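Local coordinates for phosphoprotein (Spring viremia of carp virus, PDB 7C5Z) that probably serves as the polymerase cofactor and nucleoprotein chaperone in viral RNA replication, this chain being its dimer-forming central domain, at residues G63-D67 against F79-S85; I17-S21 against V31-G35. All blocks are in the same frame, centred on the assembly; numbering follows the deposited sequence.

Contact 1. Residues G63-D67 against F79-S85; sequences GYDID and FLPHKPS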
ATOM      1  N   GLY A  63       9.670  -0.936 -14.689  1.00 21.38           N
ATOM      2  CA  GLY A  63      10.537   0.069 -15.275  1.00 23.55           C
ATOM      3  C   GLY A  63      10.031   1.494 -15.223  1.00 23.79           C
ATOM      4  O   GLY A  63      10.233   2.254 -16.181  1.00 26.03           O
ATOM      5  N   TYR A  64       9.391   1.888 -14.116  1.00 21.73           N
ATOM      6  CA  TYR A  64       8.929   3.247 -13.887  1.00 22.33           C
ATOM      7  C   TYR A  64       9.459   3.732 -12.548  1.00 20.50           C
ATOM      8  O   TYR A  64       9.496   2.962 -11.581  1.00 24.14           O
ATOM      9  CB  TYR A  64       7.394   3.318 -13.872  1.00 21.58           C
ATOM     10  CG  TYR A  64       6.786   3.062 -15.221  1.00 21.30           C
ATOM     11  CD1 TYR A  64       6.642   4.092 -16.140  1.00 24.08           C
ATOM     12  CD2 TYR A  64       6.379   1.786 -15.586  1.00 25.08           C
ATOM     13  CE1 TYR A  64       6.098   3.862 -17.394  1.00 26.75           C
ATOM     14  CE2 TYR A  64       5.839   1.544 -16.847  1.00 25.28           C
ATOM     15  CZ  TYR A  64       5.696   2.589 -17.732  1.00 27.76           C
ATOM     16  OH  TYR A  64       5.154   2.355 -18.973  1.00 32.65           O
ATOM     17  N   ASP A  65       9.854   5.002 -12.496  1.00 22.20           N
ATOM     18  CA  ASP A  65      10.372   5.610 -11.263  1.00 22.96           C
ATOM     19  C   ASP A  65       9.212   6.132 -10.409  1.00 21.23           C
ATOM     20  O   ASP A  65       9.021   7.332 -10.218  1.00 23.60           O
ATOM     21  CB  ASP A  65      11.359   6.724 -11.594  1.00 27.90           C
ATOM     22  CG  ASP A  65      12.631   6.207 -12.243  1.00 34.55           C
ATOM     23  OD1 ASP A  65      13.040   5.070 -11.925  1.00 35.71           O
ATOM     24  OD2 ASP A  65      13.210   6.941 -13.075  1.00 38.57           O
ATOM     25  N   ILE A  66       8.403   5.193  -9.919  1.00 21.44           N
ATOM     26  CA  ILE A  66       7.310   5.542  -9.011  1.00 19.86           C
ATOM     27  C   ILE A  66       7.886   6.020  -7.686  1.00 19.88           C
ATOM     28  O   ILE A  66       8.850   5.436  -7.173  1.00 22.65           O
ATOM     29  CB  ILE A  66       6.384   4.329  -8.816  1.00 18.22           C
ATOM     30  CG1 ILE A  66       5.877   3.820 -10.172  1.00 20.08           C
ATOM     31  CG2 ILE A  66       5.203   4.667  -7.889  1.00 19.98           C
ATOM     32  CD1 ILE A  66       5.179   2.477 -10.077  1.00 22.65           C
ATOM     33  N   ASP A  67       7.318   7.097  -7.124  1.00 17.07           N
ATOM     34  CA  ASP A  67       7.840   7.628  -5.865  1.00 18.74           C
ATOM     35  C   ASP A  67       6.708   7.970  -4.905  1.00 18.91           C
ATOM     36  O   ASP A  67       5.542   8.085  -5.288  1.00 19.91           O
ATOM     37  CB  ASP A  67       8.705   8.871  -6.078  1.00 23.96           C
ATOM     38  CG  ASP A  67       9.744   9.057  -4.969  1.00 29.90           C
ATOM     39  OD1 ASP A  67       9.870   8.176  -4.075  1.00 28.43           O
ATOM     40  OD2 ASP A  67      10.440  10.097  -4.999  1.00 36.22           O
ATOM     41  N   PHE A  79       3.573   9.368  -6.837  1.00 17.35           N
ATOM     42  CA  PHE A  79       3.831   9.902  -8.172  1.00 16.36           C
ATOM     43  C   PHE A  79       4.052   8.757  -9.154  1.00 16.73           C
ATOM     44  O   PHE A  79       4.924   7.903  -8.945  1.00 18.15           O
ATOM     45  CB  PHE A  79       5.036  10.848  -8.162  1.00 17.15           C
ATOM     46  CG  PHE A  79       5.454  11.307  -9.518  1.00 20.59           C
ATOM     47  CD1 PHE A  79       4.712  12.259 -10.202  1.00 21.20           C
ATOM     48  CD2 PHE A  79       6.594  10.784 -10.117  1.00 22.44           C
ATOM     49  CE1 PHE A  79       5.103  12.695 -11.458  1.00 23.69           C
ATOM     50  CE2 PHE A  79       6.987  11.216 -11.386  1.00 24.47           C
ATOM     51  CZ  PHE A  79       6.254  12.158 -12.045  1.00 22.57           C
ATOM     52  N   LEU A  80       3.256   8.743 -10.215  1.00 16.71           N
ATOM     53  CA  LEU A  80       3.348   7.729 -11.261  1.00 17.38           C
ATOM     54  C   LEU A  80       3.811   8.394 -12.552  1.00 19.60           C
ATOM     55  O   LEU A  80       3.014   9.062 -13.224  1.00 18.66           O
ATOM     56  CB  LEU A  80       1.985   7.056 -11.466  1.00 17.02           C
ATOM     57  CG  LEU A  80       1.263   6.483 -10.236  1.00 17.40           C
ATOM     58  CD1 LEU A  80      -0.089   5.931 -10.661  1.00 19.47           C
ATOM     59  CD2 LEU A  80       2.089   5.400  -9.617  1.00 19.90           C
ATOM     60  N   PRO A  81       5.074   8.253 -12.951  1.00 18.08           N
ATOM     61  CA  PRO A  81       5.542   8.960 -14.154  1.00 19.48           C
ATOM     62  C   PRO A  81       4.860   8.459 -15.421  1.00 21.01           C
ATOM     63  O   PRO A  81       4.532   7.275 -15.553  1.00 19.96           O
ATOM     64  CB  PRO A  81       7.050   8.671 -14.182  1.00 21.87           C
ATOM     65  CG  PRO A  81       7.256   7.481 -13.294  1.00 23.81           C
ATOM     66  CD  PRO A  81       6.126   7.458 -12.292  1.00 20.80           C
ATOM     67  N   HIS A  82       4.654   9.390 -16.369  1.00 22.23           N
ATOM     68  CA  HIS A  82       4.058   9.001 -17.645  1.00 23.72           C
ATOM     69  C   HIS A  82       4.988   8.081 -18.427  1.00 23.47           C
ATOM     70  O   HIS A  82       4.531   7.145 -19.089  1.00 26.06           O
ATOM     71  CB  HIS A  82       3.735  10.223 -18.511  1.00 22.53           C
ATOM     72  CG  HIS A  82       2.740  11.175 -17.914  1.00 21.86           C
ATOM     73  ND1 HIS A  82       1.574  10.764 -17.298  1.00 23.53           N
ATOM     74  CD2 HIS A  82       2.720  12.528 -17.887  1.00 24.47           C
ATOM     75  CE1 HIS A  82       0.896  11.824 -16.895  1.00 23.82           C
ATOM     76  NE2 HIS A  82       1.567  12.907 -17.244  1.00 25.67           N
ATOM     77  N   LYS A  83       6.294   8.333 -18.356  1.00 26.25           N
ATOM     78  CA  LYS A  83       7.237   7.622 -19.213  1.00 29.69           C
ATOM     79  C   LYS A  83       8.146   6.710 -18.396  1.00 29.07           C
ATOM     80  O   LYS A  83       8.375   6.958 -17.210  1.00 26.86           O
ATOM     81  CB  LYS A  83       8.090   8.611 -20.015  1.00 36.24           C
ATOM     82  CG  LYS A  83       7.266   9.700 -20.680  1.00 40.25           C
ATOM     83  CD  LYS A  83       8.138  10.728 -21.367  1.00 51.56           C
ATOM     84  CE  LYS A  83       7.637  11.002 -22.773  1.00 61.12           C
ATOM     85  NZ  LYS A  83       7.979  12.383 -23.210  1.00 68.12           N
ATOM     86  N   PRO A  84       8.676   5.650 -19.000  1.00 28.11           N
ATOM     87  CA  PRO A  84       9.540   4.723 -18.258  1.00 27.53           C
ATOM     88  C   PRO A  84      10.873   5.362 -17.904  1.00 30.70           C
ATOM     89  O   PRO A  84      11.253   6.426 -18.404  1.00 32.22           O
ATOM     90  CB  PRO A  84       9.730   3.550 -19.227  1.00 33.89           C
ATOM     91  CG  PRO A  84       8.652   3.712 -20.263  1.00 35.77           C
ATOM     92  CD  PRO A  84       8.421   5.180 -20.373  1.00 33.45           C
ATOM     93  N   SER A  85      11.606   4.676 -17.033  1.00 27.92           N
ATOM     94  CA  SER A  85      12.887   5.199 -16.561  1.00 30.64           C
ATOM     95  C   SER A  85      13.900   5.266 -17.699  1.00 32.43           C
ATOM     96  O   SER A  85      13.890   4.411 -18.580  1.00 36.95           O
ATOM     97  CB  SER A  85      13.433   4.338 -15.424  1.00 33.77           C
ATOM     98  OG  SER A  85      12.375   3.863 -14.615  1.00 37.61           O
TER
HETATM   99  O   HOH W   1      10.014   6.482 -14.900  1.00 23.79           O

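Contact 2. Residues I17-S21 against V31-G35; sequences IVMPS and VRYNG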
ATOM      1  N   ILE A  17     -13.597   2.942   4.036  1.00 26.73           N
ATOM      2  CA  ILE A  17     -13.392   3.228   2.618  1.00 28.60           C
ATOM      3  C   ILE A  17     -12.133   4.066   2.436  1.00 24.80           C
ATOM      4  O   ILE A  17     -11.878   5.011   3.194  1.00 26.02           O
ATOM      5  CB  ILE A  17     -14.617   3.935   2.009  1.00 30.04           C
ATOM      6  CG1 ILE A  17     -15.829   3.002   2.045  1.00 34.37           C
ATOM      7  CG2 ILE A  17     -14.335   4.388   0.572  1.00 28.79           C
ATOM      8  CD1 ILE A  17     -17.071   3.607   1.448  1.00 36.42           C
ATOM      9  N   VAL A  18     -11.350   3.726   1.415  1.00 24.90           N
ATOM     10  CA  VAL A  18     -10.170   4.486   1.021  1.00 24.46           C
ATOM     11  C   VAL A  18     -10.413   5.006  -0.387  1.00 23.71           C
ATOM     12  O   VAL A  18     -10.731   4.223  -1.290  1.00 28.87           O
ATOM     13  CB  VAL A  18      -8.898   3.620   1.058  1.00 23.77           C
ATOM     14  CG1 VAL A  18      -7.724   4.386   0.444  1.00 26.11           C
ATOM     15  CG2 VAL A  18      -8.584   3.176   2.486  1.00 25.11           C
HETATM   16  N   MSE A  19     -10.266   6.313  -0.572  1.00 24.66           N
HETATM   17  CA  MSE A  19     -10.441   6.910  -1.891  1.00 23.64           C
HETATM   18  C   MSE A  19      -9.219   7.746  -2.252  1.00 24.07           C
HETATM   19  O   MSE A  19      -8.763   8.538  -1.440  1.00 26.29           O
HETATM   20  CB  MSE A  19     -11.687   7.804  -1.934  1.00 26.90           C
HETATM   21  CG  MSE A  19     -13.025   7.087  -1.887  1.00 35.15           C
HETATM   22 SE   MSE A  19     -13.407   5.957  -3.441  1.00 62.87          SE
HETATM   23  CE  MSE A  19     -13.189   7.300  -4.808  1.00 22.93           C
ATOM     24  N   PRO A  20      -8.709   7.574  -3.464  1.00 19.94           N
ATOM     25  CA  PRO A  20      -7.644   8.435  -3.983  1.00 23.15           C
ATOM     26  C   PRO A  20      -8.210   9.655  -4.696  1.00 19.94           C
ATOM     27  O   PRO A  20      -9.369   9.674  -5.109  1.00 20.89           O
ATOM     28  CB  PRO A  20      -6.930   7.509  -4.984  1.00 22.66           C
ATOM     29  CG  PRO A  20      -8.055   6.656  -5.523  1.00 25.50           C
ATOM     30  CD  PRO A  20      -9.048   6.475  -4.391  1.00 24.50           C
ATOM     31  N   SER A  21      -7.378  10.694  -4.797  1.00 19.07           N
ATOM     32  CA  SER A  21      -7.642  11.878  -5.611  1.00 20.19           C
ATOM     33  C   SER A  21      -6.529  11.945  -6.647  1.00 19.85           C
ATOM     34  O   SER A  21      -5.349  11.921  -6.284  1.00 21.46           O
ATOM     35  CB  SER A  21      -7.673  13.142  -4.749  1.00 25.16           C
ATOM     36  OG  SER A  21      -7.895  14.290  -5.538  1.00 27.73           O
ATOM     37  N   VAL A  31      -1.305  10.675  -7.192  1.00 16.90           N
ATOM     38  CA  VAL A  31      -2.401   9.985  -6.516  1.00 15.85           C
ATOM     39  C   VAL A  31      -2.295  10.335  -5.041  1.00 19.22           C
ATOM     40  O   VAL A  31      -1.365   9.878  -4.365  1.00 20.32           O
ATOM     41  CB  VAL A  31      -2.308   8.471  -6.725  1.00 17.44           C
ATOM     42  CG1 VAL A  31      -3.463   7.752  -6.042  1.00 23.20           C
ATOM     43  CG2 VAL A  31      -2.231   8.164  -8.230  1.00 19.97           C
ATOM     44  N   ARG A  32      -3.231  11.135  -4.538  1.00 16.79           N
ATOM     45  CA  ARG A  32      -3.172  11.622  -3.168  1.00 17.39           C
ATOM     46  C   ARG A  32      -4.234  10.948  -2.312  1.00 19.25           C
ATOM     47  O   ARG A  32      -5.422  10.949  -2.665  1.00 19.48           O
ATOM     48  CB  ARG A  32      -3.347  13.134  -3.096  1.00 16.84           C
ATOM     49  CG  ARG A  32      -3.131  13.660  -1.678  1.00 20.89           C
ATOM     50  CD  ARG A  32      -3.097  15.187  -1.635  1.00 23.97           C
ATOM     51  NE  ARG A  32      -1.884  15.737  -2.243  1.00 23.61           N
ATOM     52  CZ  ARG A  32      -1.422  16.958  -1.993  1.00 23.95           C
ATOM     53  NH1 ARG A  32      -2.058  17.745  -1.136  1.00 26.89           N
ATOM     54  NH2 ARG A  32      -0.315  17.380  -2.594  1.00 24.49           N
ATOM     55  N   TYR A  33      -3.802  10.383  -1.189  1.00 16.70           N
ATOM     56  CA  TYR A  33      -4.673   9.768  -0.185  1.00 16.05           C
ATOM     57  C   TYR A  33      -4.834  10.764   0.960  1.00 18.89           C
ATOM     58  O   TYR A  33      -3.944  10.904   1.802  1.00 19.05           O
ATOM     59  CB  TYR A  33      -4.080   8.441   0.300  1.00 18.46           C
ATOM     60  CG  TYR A  33      -4.172   7.385  -0.783  1.00 18.94           C
ATOM     61  CD1 TYR A  33      -5.345   6.659  -0.961  1.00 17.97           C
ATOM     62  CD2 TYR A  33      -3.129   7.202  -1.693  1.00 18.83           C
ATOM     63  CE1 TYR A  33      -5.460   5.735  -1.983  1.00 20.92           C
ATOM     64  CE2 TYR A  33      -3.238   6.271  -2.723  1.00 19.73           C
ATOM     65  CZ  TYR A  33      -4.402   5.554  -2.852  1.00 21.20           C
ATOM     66  OH  TYR A  33      -4.525   4.641  -3.868  1.00 19.98           O
ATOM     67  N   ASN A  34      -5.973  11.451   0.986  1.00 18.39           N
ATOM     68  CA  ASN A  34      -6.280  12.459   1.992  1.00 18.64           C
ATOM     69  C   ASN A  34      -6.997  11.845   3.186  1.00 19.33           C
ATOM     70  O   ASN A  34      -7.400  10.679   3.181  1.00 20.70           O
ATOM     71  CB  ASN A  34      -7.158  13.552   1.395  1.00 20.70           C
ATOM     72  CG  ASN A  34      -6.411  14.417   0.409  1.00 21.76           C
ATOM     73  OD1 ASN A  34      -5.339  14.938   0.729  1.00 23.20           O
ATOM     74  ND2 ASN A  34      -6.960  14.573  -0.795  1.00 23.29           N
ATOM     75  N   GLY A  35      -7.156  12.655   4.222  1.00 21.04           N
ATOM     76  CA  GLY A  35      -7.988  12.266   5.347  1.00 21.65           C
ATOM     77  C   GLY A  35      -7.302  11.463   6.425  1.00 21.82           C
ATOM     78  O   GLY A  35      -7.990  10.803   7.215  1.00 21.25           O
TER
HETATM   79  O   HOH W   2      -7.502   8.307   1.346  1.00 26.54           O
HETATM   80  O   HOH W   3      -7.906  10.988  -1.205  1.00 26.89           O
HETATM   81  O   HOH W   4      -6.241  16.203  -3.172  1.00 32.25           O

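Contact 1. Residues G63-D67 against F79-S85
Where strand 67-70, outermost of the antiparallel sheet within this chain, begins, D67 and F79 form a hydrogen-bonded antiparallel pair: D67 N to F79 O at 3.1 Å, and F79 N to D67 O at 2.8 Å. Next to this pair the contact passes from backbone bonds to side chains. I66 keeps CG2 anti to its backbone N, which lays that methyl against L80 CD2 (3.6 Å), the two branched side chains running side by side. Both also pack on Y62 of the second subunit, so aliphatic residues suit a place that leads from the sheet to the dimer interface. P81, which has no N-H to offer a strand partner, sets its CG 3.5 Å from D65 O. Farther on, the C-terminal tail bends around Y64. P84 lies alongside, its CB over one face of the Y64 ring and its CG 3.8 Å from Y64 CE1, while the ring also stacks with Y62 of the second subunit. A water bridges the loops, accepting from D65 N and donating to K83 O. G63, with the positive phi that glycine readily adopts just after a helix, offers its carbonyl O to S85 N at 2.9 Å with an N-H...O angle of 166°, the donor tilted 32° from the carbonyl plane.

Contact 2. Residues I17-S21 against V31-G35
V18 holds CG1 anti to its backbone N (chi1 172°) and Y33 swings its ring to the side of its own N (chi1 -71°), and the two side chains meet at about a right angle. The V18 methyl CG1 rests 3.6 Å from Y33 CD1, approaching the ring obliquely. P20 adds its CB, which lies 3.8 Å from Y33 CE1 and 3.6 Å from V31 CG1, so one ring carbon touches both an aromatic and an aliphatic neighbour. Proline suits this place because it packs against both with a compact apolar ring and has no N-H to satisfy. Beyond P20 the chain enters the outer strand of a beta hairpin, 21-25 with 28-33, and S21 and R32 form a hydrogen-bonded antiparallel pair. S21 N reaches R32 O at 2.9 Å, and R32 N returns to S21 O with a nearly straight N-H...O angle of 176°. The R32 side chain leads away to a salt bridge with E77, and Y33 OH bonds to S53 OG of the second subunit. Where the backbones diverge, water takes over: one molecule donates to M19 O and R32 O while accepting from N34 N, and a second donates to M19 O (3.1 Å) and N34 O (3.0 Å).

In the fold
From the N terminus, a loop leads into strand 21-25, and contact 2 closes the first loop by joining 17-21 to 31-35 around the hairpin of strands 21-25 and 28-33. The chain then runs through helix 41-62, and contact 1 closes a second loop, enclosing the rest of strand 67-70 and the first half of strand 76-81. The two loops follow in series, neither nested nor crossed. Their centres lie about 20 Å apart, yet strands 28-33 and 76-81 are neighbours in the sheet, and L80 CD1 of contact 1 packs on V31 CG2 of contact 2 at 3.9 Å. Both contacts also touch helix 41-62 of the second subunit, contact 1 at K61 and Y62, contact 2 at K49, M50, S53 and Q57.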